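Local coordinates for protein probable zinc protease PqqL (Escherichia coli, PDB 6OFT) that probably acts as a periplasmic zinc-dependent endopeptidase of the M16 family, this chain being the first half of the whole protein, at residues Val268-Glu271 against Gln272-Ile275; Phe274-Gln277 against Ala278-Met282; Gln411-Val414 against Gln415-Ala418; Leu417-Lys420 against Trp421-Arg425. All coordinates share one frame; numbering follows the deposited sequence.

Contact 1. Residues Val268-Glu271 against Gln272-Ile275; sequences VNDE and QSFI
Asp-270 and Ser-273 meet because both first torsions, 65° and 60°, place the outer group between the backbone N and the carbonyl carbon, folding each short side chain back over the start of the helix. The Asp-270 carboxylate thereby becomes the N-cap: its OD1 accepts from Ser-273 N at 3.0 Å, met nearly along the C-O axis. The same oxygen takes a second bond, 2.7 Å from Ser-273 OG, which arrives on the anti side, 32° out of the carboxylate plane and from the face opposite to the amide. Two donors thus fix the rotation of the carboxylate, and its negative charge probably suits the N-terminal end of the helix, where amide N-H groups point outward. Ser-273 OG in turn accepts from Asn-269 N (3.1 Å), so a small hydroxyl serves both loop and cap. The first helical turn is closed by Phe-274 N to Asp-270 O and Ile-275 N to Glu-271 O. Val-268 adds an apolar touch, its CG1 lying 3.9 Å from Phe-274 CD2. The loop leads from strand 256-264 into helix 271-296, and beside it runs helix 398-408, where Phe-274 packs on Leu-404 and Leu-408 and Glu-271 forms a salt bridge with Arg-407.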
loop_
_atom_site.group_PDB
_atom_site.type_symbol
_atom_site.label_atom_id
_atom_site.label_comp_id
_atom_site.label_asym_id
_atom_site.label_seq_id
_atom_site.Cartn_x
_atom_site.Cartn_y
_atom_site.Cartn_z
ATOM N N VAL A 268 -12.102 0.326 6.956
ATOM C CA VAL A 268 -13.057 1.416 7.179
ATOM C C VAL A 268 -14.309 1.185 6.301
ATOM O O VAL A 268 -14.304 1.494 5.104
ATOM C CB VAL A 268 -12.432 2.841 7.026
ATOM C CG1 VAL A 268 -13.479 3.939 7.219
ATOM C CG2 VAL A 268 -11.271 3.046 7.992
ATOM N N ASN A 269 -15.365 0.614 6.902
ATOM C CA ASN A 269 -16.627 0.360 6.196
ATOM C C ASN A 269 -17.864 0.869 6.966
ATOM O O ASN A 269 -18.978 0.793 6.439
ATOM C CB ASN A 269 -16.776 -1.125 5.776
ATOM C CG ASN A 269 -16.551 -2.132 6.871
ATOM O OD1 ASN A 269 -17.143 -2.067 7.953
ATOM N ND2 ASN A 269 -15.692 -3.103 6.596
ATOM N N ASP A 270 -17.661 1.410 8.191
ATOM C CA ASP A 270 -18.720 1.953 9.035
ATOM C C ASP A 270 -18.190 3.066 9.954
ATOM O O ASP A 270 -16.993 3.372 9.916
ATOM C CB ASP A 270 -19.482 0.839 9.800
ATOM C CG ASP A 270 -18.705 0.046 10.841
ATOM O OD1 ASP A 270 -17.544 0.400 11.117
ATOM O OD2 ASP A 270 -19.278 -0.918 11.401
ATOM N N GLU A 271 -19.070 3.657 10.779
ATOM C CA GLU A 271 -18.746 4.779 11.680
ATOM C C GLU A 271 -17.741 4.431 12.780
ATOM O O GLU A 271 -16.802 5.196 12.989
ATOM C CB GLU A 271 -20.019 5.400 12.258
ATOM C CG GLU A 271 -20.866 5.995 11.152
ATOM C CD GLU A 271 -22.013 6.912 11.524
ATOM O OE1 GLU A 271 -22.299 7.083 12.730
ATOM O OE2 GLU A 271 -22.639 7.452 10.587
ATOM N N GLN A 272 -17.900 3.266 13.429
ATOM C CA GLN A 272 -17.004 2.765 14.470
ATOM C C GLN A 272 -15.592 2.531 13.894
ATOM O O GLN A 272 -14.617 2.972 14.503
ATOM C CB GLN A 272 -17.582 1.467 15.076
ATOM C CG GLN A 272 -16.767 0.857 16.217
ATOM C CD GLN A 272 -17.267 -0.520 16.604
ATOM O OE1 GLN A 272 -16.642 -1.543 16.302
ATOM N NE2 GLN A 272 -18.403 -0.582 17.285
ATOM N N SER A 273 -15.480 1.882 12.710
ATOM C CA SER A 273 -14.164 1.616 12.108
ATOM C C SER A 273 -13.527 2.891 11.518
ATOM O O SER A 273 -12.305 2.998 11.506
ATOM C CB SER A 273 -14.217 0.458 11.114
ATOM O OG SER A 273 -15.102 0.704 10.033
ATOM N N PHE A 274 -14.345 3.889 11.133
ATOM C CA PHE A 274 -13.843 5.189 10.678
ATOM C C PHE A 274 -13.142 5.875 11.871
ATOM O O PHE A 274 -12.069 6.442 11.695
ATOM C CB PHE A 274 -14.990 6.086 10.146
ATOM C CG PHE A 274 -14.554 7.445 9.632
ATOM C CD1 PHE A 274 -14.426 8.530 10.496
ATOM C CD2 PHE A 274 -14.269 7.639 8.285
ATOM C CE1 PHE A 274 -14.020 9.785 10.021
ATOM C CE2 PHE A 274 -13.851 8.891 7.813
ATOM C CZ PHE A 274 -13.736 9.957 8.682
ATOM N N ILE A 275 -13.754 5.811 13.074
ATOM C CA ILE A 275 -13.228 6.407 14.306
ATOM C C ILE A 275 -11.938 5.706 14.732
ATOM O O ILE A 275 -10.980 6.390 15.083
ATOM C CB ILE A 275 -14.291 6.450 15.450
ATOM C CG1 ILE A 275 -15.432 7.434 15.121
ATOM C CG2 ILE A 275 -13.642 6.794 16.813
ATOM C CD1 ILE A 275 -16.751 7.135 15.843
#

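Contact 2. Residues Phe274-Gln277 against Ala278-Met282; sequences FIEQ and AEWSM
Trp-280 lies alongside Glu-276, one helical turn earlier, and both side chains point the same way. Its CB sits 3.9 Å from Gln-277 O. From there chi1 of -68° turns CG back beside the backbone N, so that the five-membered ring passes obliquely by the preceding turn, with CD1 3.4 Å from Glu-276 O. Farther out, NE1 gives a weak hydrogen bond of 3.4 Å to Glu-276 OE2, bent to 136° at the hydrogen. A bend at chi2 brings the Glu-276 carboxylate there; its plane and the ring's are 35° apart. Beyond NE1, on the six-membered ring, CZ2 packs against CD of Lys-420 in helix 414-425. An alanine in place of Trp-280 would probably leave Glu-276 OE2 without its indole donor and uncover the aliphatic part of Lys-420.

Behind these side chains runs the ordinary helical ladder, for example Glu-279 N to Ile-275 O at 2.9 Å and Ser-281 N to Gln-277 O at 3.1 Å. Ala-278, with a lone methyl, suits the buried side facing Trp-409. Glu-279 OE2 is hydrogen-bonded to Ser-416; its OE1 is 6.3 Å from Glu-276 OE2, and any repulsion is probably eased by Lys-420, whose NZ makes long, weak ion pairs with both glutamates.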
loop_
_atom_site.group_PDB
_atom_site.type_symbol
_atom_site.label_atom_id
_atom_site.label_comp_id
_atom_site.label_asym_id
_atom_site.label_seq_id
_atom_site.Cartn_x
_atom_site.Cartn_y
_atom_site.Cartn_z
ATOM N N PHE A 274 -14.345 3.889 11.133
ATOM C CA PHE A 274 -13.843 5.189 10.678
ATOM C C PHE A 274 -13.142 5.875 11.871
ATOM O O PHE A 274 -12.069 6.442 11.695
ATOM C CB PHE A 274 -14.990 6.086 10.146
ATOM C CG PHE A 274 -14.554 7.445 9.632
ATOM C CD1 PHE A 274 -14.426 8.530 10.496
ATOM C CD2 PHE A 274 -14.269 7.639 8.285
ATOM C CE1 PHE A 274 -14.020 9.785 10.021
ATOM C CE2 PHE A 274 -13.851 8.891 7.813
ATOM C CZ PHE A 274 -13.736 9.957 8.682
ATOM N N ILE A 275 -13.754 5.811 13.074
ATOM C CA ILE A 275 -13.228 6.407 14.306
ATOM C C ILE A 275 -11.938 5.706 14.732
ATOM O O ILE A 275 -10.980 6.390 15.083
ATOM C CB ILE A 275 -14.291 6.450 15.450
ATOM C CG1 ILE A 275 -15.432 7.434 15.121
ATOM C CG2 ILE A 275 -13.642 6.794 16.813
ATOM C CD1 ILE A 275 -16.751 7.135 15.843
ATOM N N GLU A 276 -11.921 4.357 14.719
ATOM C CA GLU A 276 -10.747 3.548 15.087
ATOM C C GLU A 276 -9.533 3.935 14.243
ATOM O O GLU A 276 -8.457 4.153 14.801
ATOM C CB GLU A 276 -11.055 2.046 14.973
ATOM C CG GLU A 276 -9.853 1.126 15.175
ATOM C CD GLU A 276 -9.872 0.235 16.404
ATOM O OE1 GLU A 276 -10.965 -0.244 16.782
ATOM O OE2 GLU A 276 -8.785 0.002 16.980
ATOM N N GLN A 277 -9.708 4.049 12.913
ATOM C CA GLN A 277 -8.615 4.413 11.999
ATOM C C GLN A 277 -8.177 5.843 12.258
ATOM O O GLN A 277 -6.978 6.119 12.237
ATOM C CB GLN A 277 -9.034 4.225 10.521
ATOM C CG GLN A 277 -7.885 4.368 9.485
ATOM C CD GLN A 277 -7.514 5.790 9.070
ATOM O OE1 GLN A 277 -8.216 6.767 9.351
ATOM N NE2 GLN A 277 -6.390 5.943 8.371
ATOM N N ALA A 278 -9.142 6.758 12.469
ATOM C CA ALA A 278 -8.854 8.173 12.733
ATOM C C ALA A 278 -8.047 8.360 14.034
ATOM O O ALA A 278 -7.207 9.249 14.104
ATOM C CB ALA A 278 -10.147 8.975 12.796
ATOM N N GLU A 279 -8.296 7.523 15.047
ATOM C CA GLU A 279 -7.560 7.582 16.315
ATOM C C GLU A 279 -6.101 7.143 16.145
ATOM O O GLU A 279 -5.231 7.795 16.713
ATOM C CB GLU A 279 -8.262 6.786 17.422
ATOM C CG GLU A 279 -9.525 7.481 17.916
ATOM C CD GLU A 279 -10.139 6.929 19.185
ATOM O OE1 GLU A 279 -10.013 5.711 19.433
ATOM O OE2 GLU A 279 -10.773 7.715 19.924
ATOM N N TRP A 280 -5.822 6.077 15.348
ATOM C CA TRP A 280 -4.425 5.662 15.104
ATOM C C TRP A 280 -3.690 6.722 14.303
ATOM O O TRP A 280 -2.538 7.007 14.602
ATOM C CB TRP A 280 -4.308 4.296 14.394
ATOM C CG TRP A 280 -4.750 3.117 15.207
ATOM C CD1 TRP A 280 -5.719 2.217 14.874
ATOM C CD2 TRP A 280 -4.266 2.728 16.505
ATOM N NE1 TRP A 280 -5.875 1.293 15.883
ATOM C CE2 TRP A 280 -5.000 1.587 16.900
ATOM C CE3 TRP A 280 -3.276 3.237 17.378
ATOM C CZ2 TRP A 280 -4.774 0.936 18.123
ATOM C CZ3 TRP A 280 -3.071 2.613 18.599
ATOM C CH2 TRP A 280 -3.802 1.467 18.958
ATOM N N SER A 281 -4.365 7.310 13.300
ATOM C CA SER A 281 -3.859 8.361 12.419
ATOM C C SER A 281 -3.537 9.628 13.212
ATOM O O SER A 281 -2.524 10.275 12.949
ATOM C CB SER A 281 -4.890 8.672 11.336
ATOM O OG SER A 281 -4.470 9.751 10.517
ATOM N N MET A 282 -4.399 9.974 14.184
ATOM C CA MET A 282 -4.196 11.149 15.022
ATOM C C MET A 282 -3.075 10.961 16.013
ATOM O O MET A 282 -2.309 11.897 16.190
ATOM C CB MET A 282 -5.482 11.597 15.691
ATOM C CG MET A 282 -6.289 12.456 14.754
ATOM S SD MET A 282 -7.801 13.012 15.487
ATOM C CE MET A 282 -8.617 13.588 14.056
#

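Contact 3. Residues Gln411-Val414 against Gln415-Ala418; sequences QITV and QSLA
Ile-412 lays its CG2 methyl obliquely across the end of Leu-417, 3.8 Å from CD2 and 3.9 Å from CG. Branched and apolar, both side chains suit this buried side of the turn, where Ile-412 also rests on Ala-278 and Glu-279 of helix 271-296. Between these two residues the chain is held by a reciprocal pair of polar bonds. Thr-413, the N-cap, accepts through OG1 from Ser-416 N at 2.9 Å, while Ser-416 OG accepts from Thr-413 N at 2.8 Å in a nearly straight bond of 164°. With chi1 at 62°, the Thr-413 hydroxyl is set between backbone N and carbonyl carbon, where it can turn inward over the first turn. A valine replacing Thr-413 would probably leave Ser-416 N without its cap and set the helix start freer to fray. Ser-416 OG has a further partner, the Glu-279 carboxylate, so one small hydroxyl both closes the cap and ties it to the neighbouring helix. The helix proper then begins with Leu-417 N to Thr-413 O (3.0 Å) and Ala-418 N to Val-414 O (3.1 Å). Taken together, the Thr-413 and Ser-416 exchange is a capping box, and the apolar pair just outside it, one residue before the cap and four after, is the hydrophobic staple that commonly accompanies such a box at a helix N-terminus.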
loop_
_atom_site.group_PDB
_atom_site.type_symbol
_atom_site.label_atom_id
_atom_site.label_comp_id
_atom_site.label_asym_id
_atom_site.label_seq_id
_atom_site.Cartn_x
_atom_site.Cartn_y
_atom_site.Cartn_z
ATOM N N GLN A 411 -16.078 12.388 18.754
ATOM C CA GLN A 411 -15.990 11.214 19.626
ATOM C C GLN A 411 -14.512 10.934 20.009
ATOM O O GLN A 411 -14.245 10.103 20.878
ATOM C CB GLN A 411 -16.603 9.984 18.928
ATOM C CG GLN A 411 -18.117 9.988 19.018
ATOM C CD GLN A 411 -18.718 8.868 18.238
ATOM O OE1 GLN A 411 -18.645 7.703 18.630
ATOM N NE2 GLN A 411 -19.321 9.198 17.109
ATOM N N ILE A 412 -13.560 11.615 19.343
ATOM C CA ILE A 412 -12.122 11.461 19.625
ATOM C C ILE A 412 -11.717 12.510 20.647
ATOM O O ILE A 412 -11.838 13.706 20.388
ATOM C CB ILE A 412 -11.272 11.507 18.328
ATOM C CG1 ILE A 412 -11.755 10.411 17.335
ATOM C CG2 ILE A 412 -9.748 11.387 18.641
ATOM C CD1 ILE A 412 -11.228 10.547 15.934
ATOM N N THR A 413 -11.293 12.063 21.832
ATOM C CA THR A 413 -10.910 12.975 22.914
ATOM C C THR A 413 -9.486 12.714 23.355
ATOM O O THR A 413 -8.874 11.733 22.940
ATOM C CB THR A 413 -11.872 12.855 24.117
ATOM O OG1 THR A 413 -11.804 11.532 24.645
ATOM C CG2 THR A 413 -13.312 13.251 23.782
ATOM N N VAL A 414 -8.966 13.595 24.220
ATOM C CA VAL A 414 -7.660 13.461 24.843
ATOM C C VAL A 414 -7.692 12.179 25.706
ATOM O O VAL A 414 -6.699 11.456 25.760
ATOM C CB VAL A 414 -7.384 14.753 25.650
ATOM C CG1 VAL A 414 -6.570 14.494 26.910
ATOM C CG2 VAL A 414 -6.723 15.802 24.760
ATOM N N GLN A 415 -8.869 11.864 26.299
ATOM C CA GLN A 415 -9.089 10.658 27.114
ATOM C C GLN A 415 -9.184 9.398 26.263
ATOM O O GLN A 415 -8.642 8.363 26.663
ATOM C CB GLN A 415 -10.339 10.799 28.012
ATOM C CG GLN A 415 -10.173 11.853 29.114
ATOM C CD GLN A 415 -10.472 13.258 28.648
ATOM O OE1 GLN A 415 -10.974 13.494 27.544
ATOM N NE2 GLN A 415 -10.157 14.229 29.476
ATOM N N SER A 416 -9.863 9.466 25.097
ATOM C CA SER A 416 -9.988 8.288 24.218
ATOM C C SER A 416 -8.627 7.911 23.612
ATOM O O SER A 416 -8.304 6.727 23.481
ATOM C CB SER A 416 -11.067 8.490 23.153
ATOM O OG SER A 416 -10.671 9.331 22.082
ATOM N N LEU A 417 -7.812 8.927 23.305
ATOM C CA LEU A 417 -6.465 8.734 22.779
ATOM C C LEU A 417 -5.485 8.230 23.854
ATOM O O LEU A 417 -4.565 7.476 23.527
ATOM C CB LEU A 417 -5.946 10.022 22.124
ATOM C CG LEU A 417 -6.642 10.483 20.837
ATOM C CD1 LEU A 417 -5.932 11.677 20.259
ATOM C CD2 LEU A 417 -6.714 9.360 19.768
ATOM N N ALA A 418 -5.674 8.641 25.125
ATOM C CA ALA A 418 -4.823 8.204 26.243
ATOM C C ALA A 418 -5.049 6.719 26.462
ATOM O O ALA A 418 -4.092 5.992 26.720
ATOM C CB ALA A 418 -5.145 8.991 27.513
#

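Contact 4. Residues Leu417-Lys420 against Trp421-Arg425; sequences LAEK and WQQLR
Leu-417 and Trp-421 continue the run of backbone hydrogen bonds that carries this helix, Trp-421 N meeting Leu-417 O at 2.8 Å. Next, Gln-422 N bonds to Ala-418 O, Gln-423 N to Glu-419 O and Leu-424 N to Lys-420 O, each at 3.0 Å. The i to i+4 pattern is that of an alpha-helix.

Polar side chains meet along the exposed side. Glu-419 stretches out to bring OE2 within 2.9 Å of Gln-423 NE2, the two flat groups turned 77° against each other as the chains cross. Long, flexible and polar, both residues suit a surface bordering solvent. Gln-423 CG, put beside its own backbone N by chi1 of -75°, also leans on Glu-419 O at 3.4 Å.

On the buried side, Trp-421 meets the preceding turn through CB, 3.3 Å from Leu-417 O. With CG anti to the backbone N (chi1 -177°), its indole is carried away from that turn. Within 421-425, the aliphatic stem of Arg-425 packs on one face of this broad ring, CG lying 3.4 Å above the plane and toward the rim.

That side of helix 414-425 faces helix 331-348, where Trp-421 NE1 bonds to Asp-346, which also forms a salt bridge with Arg-425. The five-stranded sheet is met by the same helix: Trp-421 meets the ring of Phe-322 on strand 317-326, and Leu-424 touches Tyr-261 on strand 256-264.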
loop_
_atom_site.group_PDB
_atom_site.type_symbol
_atom_site.label_atom_id
_atom_site.label_comp_id
_atom_site.label_asym_id
_atom_site.label_seq_id
_atom_site.Cartn_x
_atom_site.Cartn_y
_atom_site.Cartn_z
ATOM N N LEU A 417 -7.812 8.927 23.305
ATOM C CA LEU A 417 -6.465 8.734 22.779
ATOM C C LEU A 417 -5.485 8.230 23.854
ATOM O O LEU A 417 -4.565 7.476 23.527
ATOM C CB LEU A 417 -5.946 10.022 22.124
ATOM C CG LEU A 417 -6.642 10.483 20.837
ATOM C CD1 LEU A 417 -5.932 11.677 20.259
ATOM C CD2 LEU A 417 -6.714 9.360 19.768
ATOM N N ALA A 418 -5.674 8.641 25.125
ATOM C CA ALA A 418 -4.823 8.204 26.243
ATOM C C ALA A 418 -5.049 6.719 26.462
ATOM O O ALA A 418 -4.092 5.992 26.720
ATOM C CB ALA A 418 -5.145 8.991 27.513
ATOM N N GLU A 419 -6.306 6.258 26.287
ATOM C CA GLU A 419 -6.681 4.849 26.388
ATOM C C GLU A 419 -5.993 4.025 25.302
ATOM O O GLU A 419 -5.399 2.985 25.613
ATOM C CB GLU A 419 -8.197 4.682 26.284
ATOM C CG GLU A 419 -8.685 3.365 26.861
ATOM C CD GLU A 419 -9.933 2.823 26.201
ATOM O OE1 GLU A 419 -10.902 3.595 26.016
ATOM O OE2 GLU A 419 -9.942 1.615 25.872
ATOM N N LYS A 420 -6.053 4.508 24.043
ATOM C CA LYS A 420 -5.455 3.872 22.876
ATOM C C LYS A 420 -3.933 3.839 22.955
ATOM O O LYS A 420 -3.320 2.832 22.559
ATOM C CB LYS A 420 -5.913 4.563 21.586
ATOM C CG LYS A 420 -7.124 3.915 20.955
ATOM C CD LYS A 420 -6.812 3.428 19.545
ATOM C CE LYS A 420 -8.032 3.203 18.680
ATOM N NZ LYS A 420 -9.048 2.320 19.321
ATOM N N TRP A 421 -3.321 4.935 23.463
ATOM C CA TRP A 421 -1.877 5.015 23.670
ATOM C C TRP A 421 -1.426 3.982 24.716
ATOM O O TRP A 421 -0.439 3.273 24.493
ATOM C CB TRP A 421 -1.443 6.412 24.103
ATOM C CG TRP A 421 0.047 6.522 24.255
ATOM C CD1 TRP A 421 0.767 6.416 25.412
ATOM C CD2 TRP A 421 0.999 6.701 23.200
ATOM N NE1 TRP A 421 2.108 6.556 25.146
ATOM C CE2 TRP A 421 2.282 6.716 23.793
ATOM C CE3 TRP A 421 0.885 6.951 21.818
ATOM C CZ2 TRP A 421 3.448 6.945 23.048
ATOM C CZ3 TRP A 421 2.044 7.133 21.077
ATOM C CH2 TRP A 421 3.308 7.122 21.691
ATOM N N GLN A 422 -2.142 3.894 25.851
ATOM C CA GLN A 422 -1.809 2.912 26.883
ATOM C C GLN A 422 -1.923 1.479 26.353
ATOM O O GLN A 422 -1.080 0.643 26.688
ATOM C CB GLN A 422 -2.640 3.113 28.152
ATOM C CG GLN A 422 -1.941 2.554 29.387
ATOM C CD GLN A 422 -2.881 2.350 30.541
ATOM O OE1 GLN A 422 -3.453 1.275 30.711
ATOM N NE2 GLN A 422 -3.053 3.372 31.362
ATOM N N GLN A 423 -2.929 1.199 25.507
ATOM C CA GLN A 423 -3.112 -0.124 24.889
ATOM C C GLN A 423 -1.965 -0.470 23.930
ATOM O O GLN A 423 -1.449 -1.592 23.972
ATOM C CB GLN A 423 -4.455 -0.206 24.169
ATOM C CG GLN A 423 -5.632 -0.344 25.127
ATOM C CD GLN A 423 -6.957 -0.070 24.457
ATOM O OE1 GLN A 423 -7.026 0.517 23.371
ATOM N NE2 GLN A 423 -8.043 -0.481 25.104
ATOM N N LEU A 424 -1.576 0.499 23.115
ATOM C CA LEU A 424 -0.474 0.344 22.138
ATOM C C LEU A 424 0.829 0.093 22.892
ATOM O O LEU A 424 1.534 -0.775 22.506
ATOM C CB LEU A 424 -0.338 1.598 21.279
ATOM C CG LEU A 424 0.850 1.622 20.326
ATOM C CD1 LEU A 424 0.708 0.574 19.248
ATOM C CD2 LEU A 424 1.033 2.982 19.703
ATOM N N ARG A 425 1.054 0.787 23.971
ATOM C CA ARG A 425 2.307 0.669 24.747
ATOM C C ARG A 425 2.374 -0.663 25.520
ATOM O O ARG A 425 3.453 -1.021 25.918
ATOM C CB ARG A 425 2.489 1.914 25.620
ATOM C CG ARG A 425 2.698 3.201 24.842
ATOM C CD ARG A 425 4.077 3.263 24.232
ATOM N NE ARG A 425 5.043 3.724 25.199
ATOM C CZ ARG A 425 6.344 3.535 25.116
ATOM N NH1 ARG A 425 6.866 2.898 24.091
ATOM N NH2 ARG A 425 7.120 3.990 26.060
#

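Contacts 1 and 2 share helix 271-296, contacts 3 and 4 helix 414-425; in each pair the first covers the helix start and the second the turns beyond. The two starts are chemically alike, each capped by a short oxygen-bearing side chain, but contact 1 lies at the surface and uses a carboxylate, whereas contact 3 is partly buried and uses a hydroxyl. Contacts 2 and 4, also partly buried, rely on backbone bonds; the Trp-280 indole takes part in contact 2, while that of Trp-421 points away to other elements. Contact 2 touches both 3 and 4 through polar and apolar atoms, and contact 1 reaches contact 3 by packing through Ile-275. Contacts 1 and 4 do not touch.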